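Local coordinates for probable glutathione S-transferase (Pseudomonas aeruginosa, PDB 6JWK), which probably isomerises maleylpyruvate as a zeta-family member of the glutathione S-transferase superfamily, possibly also with maleylacetoacetate isomerase and glutathione transferase activity, at residues B[122-125]-B[126-129]. Numbering follows the deposited sequence.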
loop_
_atom_site.group_PDB
_atom_site.type_symbol
_atom_site.label_atom_id
_atom_site.label_comp_id
_atom_site.label_asym_id
_atom_site.label_seq_id
_atom_site.Cartn_x
_atom_site.Cartn_y
_atom_site.Cartn_z
ATOM N N ILE B 122 19.661 -15.700 -8.034
ATOM C CA ILE B 122 18.894 -16.637 -7.146
ATOM C C ILE B 122 18.117 -17.602 -8.052
ATOM O O ILE B 122 17.433 -17.099 -8.982
ATOM C CB ILE B 122 17.960 -15.839 -6.208
ATOM C CG1 ILE B 122 18.717 -14.746 -5.443
ATOM C CG2 ILE B 122 17.208 -16.764 -5.265
ATOM C CD1 ILE B 122 19.819 -15.278 -4.532
ATOM N N ASP B 123 18.232 -18.930 -7.852
ATOM C CA ASP B 123 17.563 -19.910 -8.767
ATOM C C ASP B 123 16.057 -19.968 -8.455
ATOM O O ASP B 123 15.651 -19.455 -7.372
ATOM C CB ASP B 123 18.164 -21.320 -8.702
ATOM C CG ASP B 123 18.285 -21.839 -7.286
ATOM O OD1 ASP B 123 17.426 -21.496 -6.456
ATOM O OD2 ASP B 123 19.248 -22.558 -7.021
ATOM N N ALA B 124 15.295 -20.604 -9.364
ATOM C CA ALA B 124 13.828 -20.853 -9.325
ATOM C C ALA B 124 13.413 -21.438 -7.971
ATOM O O ALA B 124 12.317 -21.060 -7.480
ATOM C CB ALA B 124 13.429 -21.767 -10.455
ATOM N N GLU B 125 14.251 -22.306 -7.396
ATOM C CA GLU B 125 13.987 -22.998 -6.108
ATOM C C GLU B 125 14.076 -22.009 -4.951
ATOM O O GLU B 125 13.262 -22.103 -4.023
ATOM C CB GLU B 125 14.964 -24.162 -5.897
ATOM C CG GLU B 125 15.250 -24.487 -4.439
ATOM C CD GLU B 125 16.077 -25.759 -4.287
ATOM O OE1 GLU B 125 17.330 -25.665 -4.251
ATOM O OE2 GLU B 125 15.474 -26.847 -4.232
ATOM N N ASP B 126 15.093 -21.154 -4.921
ATOM C CA ASP B 126 15.217 -20.164 -3.815
ATOM C C ASP B 126 14.145 -19.089 -4.014
ATOM O O ASP B 126 13.628 -18.629 -3.009
ATOM C CB ASP B 126 16.638 -19.622 -3.707
ATOM C CG ASP B 126 17.593 -20.696 -3.232
ATOM O OD1 ASP B 126 17.350 -21.245 -2.139
ATOM O OD2 ASP B 126 18.529 -20.998 -3.981
ATOM N N ARG B 127 13.843 -18.739 -5.264
ATOM C CA ARG B 127 12.767 -17.779 -5.639
ATOM C C ARG B 127 11.420 -18.288 -5.116
ATOM O O ARG B 127 10.773 -17.516 -4.362
ATOM C CB ARG B 127 12.720 -17.540 -7.149
ATOM C CG ARG B 127 13.377 -16.224 -7.526
ATOM C CD ARG B 127 14.184 -16.295 -8.784
ATOM N NE ARG B 127 13.419 -16.901 -9.853
ATOM C CZ ARG B 127 13.958 -17.610 -10.825
ATOM N NH1 ARG B 127 15.257 -17.816 -10.848
ATOM N NH2 ARG B 127 13.201 -18.120 -11.763
ATOM N N GLN B 128 11.028 -19.510 -5.522
ATOM C CA GLN B 128 9.939 -20.327 -4.919
ATOM C C GLN B 128 9.862 -20.100 -3.404
ATOM O O GLN B 128 8.750 -19.761 -2.908
ATOM C CB GLN B 128 10.191 -21.814 -5.207
ATOM C CG GLN B 128 9.630 -22.764 -4.136
ATOM C CD GLN B 128 8.151 -22.627 -4.261
ATOM O OE1 GLN B 128 7.706 -22.164 -5.301
ATOM N NE2 GLN B 128 7.410 -22.915 -3.214
ATOM N N ARG B 129 10.939 -20.370 -2.657
ATOM C CA ARG B 129 10.936 -20.338 -1.159
ATOM C C ARG B 129 10.776 -18.893 -0.637
ATOM O O ARG B 129 10.148 -18.649 0.434
ATOM C CB ARG B 129 12.234 -20.937 -0.592
ATOM C CG ARG B 129 12.350 -22.459 -0.744
ATOM C CD ARG B 129 13.643 -23.135 -0.257
ATOM N NE ARG B 129 14.749 -22.214 -0.465
ATOM C CZ ARG B 129 15.301 -21.422 0.469
ATOM N NH1 ARG B 129 14.912 -21.483 1.736
ATOM N NH2 ARG B 129 16.256 -20.574 0.119
#
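Asp123 caps the start of helix 124-149: its OD1 accepts the backbone N-H of Asp126 at 2.8 Å, met nearly along the C-O axis of the carboxylate. With chi1 at 50°, CG sits between the backbone N and the carbonyl carbon of its own residue, which turns the carboxylate back over the first turn. That same OD1 also lies 2.8 Å from OD2 of Asp126, the two carboxylate planes only 14° apart. Two acid oxygens so close suggest that one of the groups holds a proton.

Behind the cap the i to i+4 helical bonds begin. Arg127 N reaches Asp123 O, then Gln128 N bonds to Ala124 O and Arg129 N to Glu125 O, the last a longer bond of 3.2 Å.

Two arginines add side-chain bonds. The chain of Arg127, bent at chi2 and chi3, doubles back past the helix start, where NH1 donates to Ile122 O at 3.0 Å. This bond lies in the guanidinium plane and falls on a carbonyl lone pair, while CA of Ala124 sits 3.5 Å above the centre of one guanidinium face. On Asp126, OD1 takes the salt bridge from Arg129 NH2 at 2.6 Å, on the anti side and somewhat out of the carboxylate plane, with a weak second bond from NE.

Apolar contact is small but tight: CG2 of Ile122 presses on CB of Asp126 at 3.3 Å, the two side chains crossing at about a right angle. Leu120 of the second subunit packs on both residues, and Val119 of that same subunit packs on Arg129, so this helix start borders the dimer partner.

In Asp126, then, OD1 takes the salt bridge while OD2 lies against OD1 of Asp123; one shared proton would relieve that pair, and Arg129 NH2 and the N-H of Asp126 would probably offset the remaining charge.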